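Local structure of putative baseplate protein (Unidentified phage, 2FSD) at residues D33-L39 with L51-N57; G98-S102 with M128-S134. The protein probably recognises receptors on the surface of Lactococcus lactis cells through its beta-barrel head domain, so that the phage can attach to its host. All blocks are in the same frame, centred on the assembly; numbering follows the deposited sequence.

Contact 1: residues D33-L39 with L51-N57; sequences DIPWTDL and LQARIIN
R54 sets its CG between its own backbone N and carbonyl carbon (chi1 87°) and bends at chi3, which folds the chain along the indole of W36, whose own chi1 of -81° swings the ring back to the 51-57 strand. CD of R54 lies 3.5 Å from the centroid of the six-membered ring, a CH-pi contact. Farther out the guanidinium lies flat on the indole, planes 26° apart, with CZ 4.0 Å from the centroid of the five-membered ring: a cation-pi stack. Q52 CD lies over the opposite ring face, toward its rim, and R63 of strand 59-68 adds a second cation-pi partner. I56 CD1 sits over the far face of the R54 guanidinium, also toward the rim; R54 NE is buried with no partner in the model.

Backbone bonds pair T37 with A53 in both directions, the A53 N to T37 O bond measuring 2.9 Å. The T37 hydroxyl donates to P35 O (2.8 Å). L39 reaches inward, its CD1 3.8 Å from A53 CB, while I34 and I55 lie side by side near F87. Past I55, N57 N donates to D33 OD1 (3.0 Å). The pairing is antiparallel, and strands 34-41 and 50-56, successive in the chain, form a beta hairpin of the head-domain barrel.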
ATOM      1  N   ASP A  33      23.336  -0.903  -7.437  1.00 26.89           N
ATOM      2  CA  ASP A  33      21.980  -0.731  -8.060  1.00 26.42           C
ATOM      3  C   ASP A  33      21.552  -1.961  -8.853  1.00 26.02           C
ATOM      4  O   ASP A  33      22.244  -2.376  -9.772  1.00 26.34           O
ATOM      5  CB  ASP A  33      21.927   0.513  -8.969  1.00 26.52           C
ATOM      6  CG  ASP A  33      21.595   1.799  -8.205  1.00 26.87           C
ATOM      7  OD1 ASP A  33      21.637   1.822  -6.958  1.00 27.19           O
ATOM      8  OD2 ASP A  33      21.294   2.806  -8.867  1.00 28.28           O
ATOM      9  N   ILE A  34      20.388  -2.502  -8.505  1.00 25.28           N
ATOM     10  CA  ILE A  34      19.860  -3.702  -9.131  1.00 24.74           C
ATOM     11  C   ILE A  34      18.771  -3.286 -10.128  1.00 24.17           C
ATOM     12  O   ILE A  34      17.804  -2.619  -9.744  1.00 24.40           O
ATOM     13  CB  ILE A  34      19.236  -4.651  -8.081  1.00 24.58           C
ATOM     14  CG1 ILE A  34      20.227  -4.964  -6.949  1.00 24.46           C
ATOM     15  CG2 ILE A  34      18.746  -5.942  -8.731  1.00 25.18           C
ATOM     16  CD1 ILE A  34      21.320  -5.945  -7.318  1.00 24.05           C
ATOM     17  N   PRO A  35      18.902  -3.692 -11.406  1.00 23.41           N
ATOM     18  CA  PRO A  35      17.810  -3.385 -12.343  1.00 22.72           C
ATOM     19  C   PRO A  35      16.531  -4.182 -12.028  1.00 21.88           C
ATOM     20  O   PRO A  35      16.521  -5.037 -11.126  1.00 21.04           O
ATOM     21  CB  PRO A  35      18.385  -3.797 -13.703  1.00 22.53           C
ATOM     22  CG  PRO A  35      19.407  -4.812 -13.388  1.00 23.16           C
ATOM     23  CD  PRO A  35      19.996  -4.434 -12.063  1.00 23.16           C
ATOM     24  N   TRP A  36      15.464  -3.875 -12.760  1.00 21.17           N
ATOM     25  CA  TRP A  36      14.225  -4.614 -12.658  1.00 20.75           C
ATOM     26  C   TRP A  36      14.530  -6.105 -12.812  1.00 20.72           C
ATOM     27  O   TRP A  36      15.177  -6.524 -13.791  1.00 21.32           O
ATOM     28  CB  TRP A  36      13.240  -4.171 -13.732  1.00 20.62           C
ATOM     29  CG  TRP A  36      12.458  -2.891 -13.448  1.00 20.47           C
ATOM     30  CD1 TRP A  36      12.333  -1.816 -14.277  1.00 19.86           C
ATOM     31  CD2 TRP A  36      11.658  -2.596 -12.292  1.00 20.81           C
ATOM     32  NE1 TRP A  36      11.520  -0.865 -13.714  1.00 19.95           N
ATOM     33  CE2 TRP A  36      11.092  -1.312 -12.493  1.00 21.18           C
ATOM     34  CE3 TRP A  36      11.356  -3.289 -11.109  1.00 20.74           C
ATOM     35  CZ2 TRP A  36      10.254  -0.701 -11.548  1.00 20.54           C
ATOM     36  CZ3 TRP A  36      10.525  -2.685 -10.171  1.00 20.16           C
ATOM     37  CH2 TRP A  36       9.986  -1.401 -10.396  1.00 20.54           C
ATOM     38  N   THR A  37      14.091  -6.883 -11.820  1.00 20.29           N
ATOM     39  CA  THR A  37      14.337  -8.318 -11.732  1.00 20.01           C
ATOM     40  C   THR A  37      13.040  -8.991 -11.299  1.00 19.85           C
ATOM     41  O   THR A  37      12.378  -8.512 -10.388  1.00 18.67           O
ATOM     42  CB  THR A  37      15.418  -8.621 -10.687  1.00 19.93           C
ATOM     43  OG1 THR A  37      16.579  -7.828 -10.957  1.00 20.73           O
ATOM     44  CG2 THR A  37      15.795 -10.100 -10.671  1.00 19.70           C
ATOM     45  N   ASP A  38      12.683 -10.089 -11.969  1.00 19.83           N
ATOM     46  CA  ASP A  38      11.541 -10.902 -11.573  1.00 19.66           C
ATOM     47  C   ASP A  38      11.806 -11.564 -10.220  1.00 19.42           C
ATOM     48  O   ASP A  38      12.885 -12.111  -9.983  1.00 19.13           O
ATOM     49  CB  ASP A  38      11.261 -12.001 -12.610  1.00 19.69           C
ATOM     50  CG  ASP A  38      10.863 -11.453 -13.963  1.00 21.27           C
ATOM     51  OD1 ASP A  38      10.105 -10.447 -14.032  1.00 20.34           O
ATOM     52  OD2 ASP A  38      11.322 -12.043 -14.970  1.00 24.58           O
ATOM     53  N   LEU A  39      10.817 -11.530  -9.336  1.00 19.37           N
ATOM     54  CA  LEU A  39      10.898 -12.310  -8.116  1.00 19.58           C
ATOM     55  C   LEU A  39      10.628 -13.759  -8.490  1.00 19.87           C
ATOM     56  O   LEU A  39      10.046 -14.033  -9.546  1.00 19.63           O
ATOM     57  CB  LEU A  39       9.882 -11.855  -7.076  1.00 19.43           C
ATOM     58  CG  LEU A  39      10.227 -10.621  -6.251  1.00 19.20           C
ATOM     59  CD1 LEU A  39      10.331  -9.393  -7.141  1.00 19.34           C
ATOM     60  CD2 LEU A  39       9.170 -10.426  -5.157  1.00 19.29           C
ATOM     61  N   LEU A  51       5.852  -9.591 -11.647  1.00 18.66           N
ATOM     62  CA  LEU A  51       6.265  -9.404 -10.257  1.00 18.66           C
ATOM     63  C   LEU A  51       7.760  -9.200 -10.239  1.00 18.25           C
ATOM     64  O   LEU A  51       8.524 -10.128 -10.492  1.00 18.16           O
ATOM     65  CB  LEU A  51       5.913 -10.625  -9.402  1.00 18.47           C
ATOM     66  CG  LEU A  51       6.363 -10.553  -7.947  1.00 19.00           C
ATOM     67  CD1 LEU A  51       5.721  -9.377  -7.181  1.00 18.83           C
ATOM     68  CD2 LEU A  51       6.092 -11.886  -7.237  1.00 19.18           C
ATOM     69  N   GLN A  52       8.172  -7.974  -9.953  1.00 18.16           N
ATOM     70  CA  GLN A  52       9.570  -7.600 -10.054  1.00 18.21           C
ATOM     71  C   GLN A  52       9.969  -6.495  -9.061  1.00 17.70           C
ATOM     72  O   GLN A  52       9.130  -5.776  -8.524  1.00 17.01           O
ATOM     73  CB  GLN A  52       9.880  -7.182 -11.498  1.00 18.32           C
ATOM     74  CG  GLN A  52       8.858  -6.226 -12.085  1.00 19.14           C
ATOM     75  CD  GLN A  52       9.233  -5.693 -13.446  1.00 18.57           C
ATOM     76  OE1 GLN A  52      10.255  -6.047 -14.006  1.00 20.78           O
ATOM     77  NE2 GLN A  52       8.397  -4.830 -13.981  1.00 19.34           N
ATOM     78  N   ALA A  53      11.270  -6.396  -8.822  1.00 18.02           N
ATOM     79  CA  ALA A  53      11.838  -5.409  -7.924  1.00 18.64           C
ATOM     80  C   ALA A  53      13.164  -4.838  -8.478  1.00 19.29           C
ATOM     81  O   ALA A  53      13.832  -5.468  -9.318  1.00 19.26           O
ATOM     82  CB  ALA A  53      12.037  -6.004  -6.546  1.00 18.23           C
ATOM     83  N   ARG A  54      13.512  -3.634  -8.018  1.00 19.75           N
ATOM     84  CA  ARG A  54      14.753  -2.944  -8.409  1.00 20.23           C
ATOM     85  C   ARG A  54      15.285  -2.118  -7.227  1.00 20.13           C
ATOM     86  O   ARG A  54      14.532  -1.756  -6.319  1.00 19.36           O
ATOM     87  CB  ARG A  54      14.500  -2.030  -9.615  1.00 20.25           C
ATOM     88  CG  ARG A  54      14.021  -0.648  -9.226  1.00 21.17           C
ATOM     89  CD  ARG A  54      13.424   0.149 -10.362  1.00 22.48           C
ATOM     90  NE  ARG A  54      14.363   0.398 -11.444  1.00 24.65           N
ATOM     91  CZ  ARG A  54      14.179   1.272 -12.433  1.00 24.78           C
ATOM     92  NH1 ARG A  54      13.094   2.027 -12.499  1.00 26.56           N
ATOM     93  NH2 ARG A  54      15.107   1.390 -13.365  1.00 25.34           N
ATOM     94  N   ILE A  55      16.582  -1.826  -7.242  1.00 20.58           N
ATOM     95  CA  ILE A  55      17.190  -0.948  -6.236  1.00 20.80           C
ATOM     96  C   ILE A  55      17.892   0.201  -6.950  1.00 21.31           C
ATOM     97  O   ILE A  55      18.784  -0.030  -7.784  1.00 22.38           O
ATOM     98  CB  ILE A  55      18.183  -1.692  -5.326  1.00 21.03           C
ATOM     99  CG1 ILE A  55      17.456  -2.767  -4.516  1.00 21.00           C
ATOM    100  CG2 ILE A  55      18.904  -0.707  -4.364  1.00 20.88           C
ATOM    101  CD1 ILE A  55      18.368  -3.761  -3.840  1.00 20.96           C
ATOM    102  N   ILE A  56      17.460   1.428  -6.658  1.00 21.04           N
ATOM    103  CA  ILE A  56      18.117   2.625  -7.167  1.00 20.80           C
ATOM    104  C   ILE A  56      18.459   3.536  -5.989  1.00 20.57           C
ATOM    105  O   ILE A  56      17.572   4.005  -5.270  1.00 20.63           O
ATOM    106  CB  ILE A  56      17.233   3.425  -8.131  1.00 21.25           C
ATOM    107  CG1 ILE A  56      16.477   2.517  -9.092  1.00 20.70           C
ATOM    108  CG2 ILE A  56      18.088   4.469  -8.903  1.00 21.39           C
ATOM    109  CD1 ILE A  56      15.320   3.206  -9.717  1.00 21.21           C
ATOM    110  N   ASN A  57      19.744   3.776  -5.789  1.00 20.35           N
ATOM    111  CA  ASN A  57      20.204   4.669  -4.726  1.00 20.13           C
ATOM    112  C   ASN A  57      19.683   4.339  -3.314  1.00 19.33           C
ATOM    113  O   ASN A  57      19.111   5.184  -2.643  1.00 19.02           O
ATOM    114  CB  ASN A  57      19.871   6.122  -5.101  1.00 20.53           C
ATOM    115  CG  ASN A  57      20.868   7.126  -4.516  1.00 21.05           C
ATOM    116  OD1 ASN A  57      21.806   6.750  -3.814  1.00 20.10           O
ATOM    117  ND2 ASN A  57      20.662   8.404  -4.813  1.00 20.65           N
TER
HETATM  118  O   HOH W   1       7.441 -11.264 -13.406  1.00 16.93           O
HETATM  119  O   HOH W   2       8.160 -13.367 -10.921  1.00 17.28           O

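Contact 2: residues G98-S102 with M128-S134; sequences GTFYS and MNGKTIS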
ATOM      1  N   GLY A  98      -2.925  -3.179  -1.696  1.00 23.03           N
ATOM      2  CA  GLY A  98      -2.950  -3.475  -3.117  1.00 23.09           C
ATOM      3  C   GLY A  98      -4.400  -3.713  -3.481  1.00 23.18           C
ATOM      4  O   GLY A  98      -5.314  -3.321  -2.742  1.00 23.31           O
ATOM      5  N   THR A  99      -4.622  -4.370  -4.609  1.00 23.49           N
ATOM      6  CA  THR A  99      -5.971  -4.770  -4.991  1.00 23.69           C
ATOM      7  C   THR A  99      -6.053  -6.279  -5.248  1.00 23.69           C
ATOM      8  O   THR A  99      -5.064  -6.900  -5.627  1.00 22.91           O
ATOM      9  CB  THR A  99      -6.447  -3.994  -6.227  1.00 23.55           C
ATOM     10  OG1 THR A  99      -5.465  -4.084  -7.267  1.00 22.59           O
ATOM     11  CG2 THR A  99      -6.691  -2.534  -5.859  1.00 23.94           C
ATOM     12  N   PHE A 100      -7.221  -6.857  -4.952  1.00 24.24           N
ATOM     13  CA  PHE A 100      -7.623  -8.146  -5.526  1.00 24.86           C
ATOM     14  C   PHE A 100      -8.500  -7.824  -6.725  1.00 25.42           C
ATOM     15  O   PHE A 100      -9.147  -6.771  -6.775  1.00 25.33           O
ATOM     16  CB  PHE A 100      -8.449  -9.000  -4.551  1.00 24.20           C
ATOM     17  CG  PHE A 100      -7.683  -9.539  -3.370  1.00 23.26           C
ATOM     18  CD1 PHE A 100      -6.746 -10.553  -3.531  1.00 22.79           C
ATOM     19  CD2 PHE A 100      -7.947  -9.073  -2.087  1.00 23.19           C
ATOM     20  CE1 PHE A 100      -6.059 -11.066  -2.434  1.00 22.32           C
ATOM     21  CE2 PHE A 100      -7.264  -9.587  -0.982  1.00 22.91           C
ATOM     22  CZ  PHE A 100      -6.325 -10.583  -1.157  1.00 22.94           C
ATOM     23  N   TYR A 101      -8.536  -8.745  -7.678  1.00 27.00           N
ATOM     24  CA  TYR A 101      -9.336  -8.574  -8.872  1.00 27.47           C
ATOM     25  C   TYR A 101      -9.820  -9.894  -9.471  1.00 28.00           C
ATOM     26  O   TYR A 101      -9.033 -10.793  -9.714  1.00 28.20           O
ATOM     27  CB  TYR A 101      -8.542  -7.827  -9.950  1.00 28.20           C
ATOM     28  CG  TYR A 101      -9.317  -7.782 -11.238  1.00 28.30           C
ATOM     29  CD1 TYR A 101     -10.341  -6.863 -11.407  1.00 28.43           C
ATOM     30  CD2 TYR A 101      -9.079  -8.711 -12.256  1.00 29.53           C
ATOM     31  CE1 TYR A 101     -11.073  -6.830 -12.554  1.00 29.10           C
ATOM     32  CE2 TYR A 101      -9.828  -8.690 -13.424  1.00 28.90           C
ATOM     33  CZ  TYR A 101     -10.817  -7.738 -13.562  1.00 29.58           C
ATOM     34  OH  TYR A 101     -11.578  -7.680 -14.707  1.00 30.82           O
ATOM     35  N   SER A 102     -11.119  -9.979  -9.730  1.00 28.81           N
ATOM     36  CA  SER A 102     -11.676 -11.001 -10.623  1.00 29.46           C
ATOM     37  C   SER A 102     -13.002 -10.490 -11.160  1.00 30.28           C
ATOM     38  O   SER A 102     -13.663  -9.677 -10.511  1.00 30.80           O
ATOM     39  CB  SER A 102     -11.895 -12.338  -9.903  1.00 29.34           C
ATOM     40  OG  SER A 102     -13.057 -12.289  -9.095  1.00 27.83           O
ATOM     41  N   MET A 128     -11.027 -14.380  -0.409  1.00 22.12           N
ATOM     42  CA  MET A 128     -10.693 -13.817  -1.722  1.00 21.87           C
ATOM     43  C   MET A 128     -10.199 -14.916  -2.628  1.00 21.16           C
ATOM     44  O   MET A 128      -9.116 -15.445  -2.436  1.00 21.31           O
ATOM     45  CB  MET A 128      -9.660 -12.706  -1.570  1.00 21.77           C
ATOM     46  CG  MET A 128     -10.246 -11.476  -0.912  1.00 21.90           C
ATOM     47  SD  MET A 128     -11.440 -10.637  -1.945  1.00 24.10           S
ATOM     48  CE  MET A 128     -13.023 -11.057  -1.230  1.00 22.94           C
ATOM     49  N   ASN A 129     -11.015 -15.267  -3.607  1.00 21.27           N
ATOM     50  CA  ASN A 129     -10.822 -16.490  -4.390  1.00 21.35           C
ATOM     51  C   ASN A 129     -10.678 -16.157  -5.873  1.00 21.27           C
ATOM     52  O   ASN A 129     -11.402 -15.329  -6.385  1.00 21.56           O
ATOM     53  CB  ASN A 129     -12.039 -17.429  -4.250  1.00 21.13           C
ATOM     54  CG  ASN A 129     -12.342 -17.843  -2.815  1.00 20.13           C
ATOM     55  OD1 ASN A 129     -13.499 -18.073  -2.487  1.00 21.25           O
ATOM     56  ND2 ASN A 129     -11.327 -17.972  -1.976  1.00 18.60           N
ATOM     57  N   GLY A 130      -9.786 -16.846  -6.574  1.00 21.24           N
ATOM     58  CA  GLY A 130      -9.637 -16.643  -8.014  1.00 21.07           C
ATOM     59  C   GLY A 130      -9.171 -15.239  -8.362  1.00 21.11           C
ATOM     60  O   GLY A 130      -9.486 -14.720  -9.434  1.00 21.44           O
ATOM     61  N   LYS A 131      -8.394 -14.632  -7.467  1.00 20.98           N
ATOM     62  CA  LYS A 131      -8.001 -13.239  -7.625  1.00 20.76           C
ATOM     63  C   LYS A 131      -6.607 -13.092  -8.253  1.00 20.86           C
ATOM     64  O   LYS A 131      -5.763 -13.986  -8.134  1.00 20.67           O
ATOM     65  CB  LYS A 131      -8.067 -12.518  -6.274  1.00 20.79           C
ATOM     66  CG  LYS A 131      -9.449 -12.596  -5.557  1.00 20.26           C
ATOM     67  CD  LYS A 131     -10.564 -11.980  -6.380  1.00 18.85           C
ATOM     68  CE  LYS A 131     -11.897 -12.059  -5.698  1.00 19.88           C
ATOM     69  NZ  LYS A 131     -12.940 -11.246  -6.424  1.00 19.64           N
ATOM     70  N   THR A 132      -6.407 -11.978  -8.967  1.00 20.78           N
ATOM     71  CA  THR A 132      -5.076 -11.514  -9.367  1.00 20.37           C
ATOM     72  C   THR A 132      -4.792 -10.299  -8.506  1.00 20.11           C
ATOM     73  O   THR A 132      -5.717  -9.558  -8.167  1.00 20.71           O
ATOM     74  CB  THR A 132      -4.996 -11.086 -10.870  1.00 20.06           C
ATOM     75  OG1 THR A 132      -6.049 -10.155 -11.165  1.00 21.57           O
ATOM     76  CG2 THR A 132      -5.106 -12.269 -11.802  1.00 19.26           C
ATOM     77  N   ILE A 133      -3.531 -10.080  -8.148  1.00 20.04           N
ATOM     78  CA  ILE A 133      -3.161  -8.878  -7.373  1.00 19.88           C
ATOM     79  C   ILE A 133      -2.246  -7.893  -8.133  1.00 19.09           C
ATOM     80  O   ILE A 133      -1.379  -8.290  -8.910  1.00 18.42           O
ATOM     81  CB  ILE A 133      -2.527  -9.239  -5.982  1.00 20.12           C
ATOM     82  CG1 ILE A 133      -1.212 -10.010  -6.147  1.00 20.12           C
ATOM     83  CG2 ILE A 133      -3.521 -10.046  -5.153  1.00 20.50           C
ATOM     84  CD1 ILE A 133      -0.404 -10.119  -4.877  1.00 20.10           C
ATOM     85  N   SER A 134      -2.489  -6.611  -7.889  1.00 18.74           N
ATOM     86  CA  SER A 134      -1.666  -5.524  -8.368  1.00 18.64           C
ATOM     87  C   SER A 134      -1.308  -4.620  -7.187  1.00 18.36           C
ATOM     88  O   SER A 134      -2.128  -4.380  -6.286  1.00 17.76           O
ATOM     89  CB  SER A 134      -2.395  -4.706  -9.447  1.00 18.72           C
ATOM     90  OG  SER A 134      -2.616  -5.457 -10.638  1.00 18.50           O
TER
HETATM   91  O   HOH W   3      -5.890  -6.488  -8.837  1.00 27.55           O
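M128, in the loop leading into strand 132-140, meets F100 of the neighbouring antiparallel strand 94-102 obliquely, a Met-aromatic contact in the barrel of the head domain. M128 CG sits over one face of the ring, 3.8 Å from the F100 centroid, and makes the CH-pi part of the contact. The bend at chi2 (-69°) sets the sulfur off obliquely, SD being 4.5 Å from the same centroid. I133 lies alongside F100 and points the same way, its CG2 3.6 Å from F100 CD1, while the K131 side chain crosses the phenylalanine at about a right angle. V120 of strand 117-121 touches both F100 and I133 on this buried side.

The other face of the sheet carries T99, Y101, T132 and S134. Y101 and T132 run side by side, with T132 OG1 at the edge of the tyrosine ring, in its plane. T132 N donates to Y101 O (3.0 Å). T99 N donates to S134 O, whereas the return bond from S134 N to T99 O is weak. A water joins T99 OG1 to T132 O, and the S134 hydroxyl is bonded to S66 N. At the strand end K131, extended beyond its bend at chi2, donates a hydrogen bond from NZ to S102 OG, 2.9 Å long.

In the fold
Contacts 1 and 2 lie on opposite sides of the chain's centre, their centres about 23 Å apart, yet both belong to one closed antiparallel sheet. Contact 1 joins neighbours in sequence across a hairpin; contact 2 joins strands 94-102 and 132-140, between which strands 105-114 and 117-121 intervene in the chain. Strand 59-68 connects them, lying between 50-56 and 132-140 in the sheet. Both are partly buried, each with an apolar side and a more exposed one. The aromatic chemistry differs accordingly: in contact 1 the partly exposed tryptophan stacks with arginine, whereas in contact 2 the buried phenylalanine packs against methionine and isoleucine.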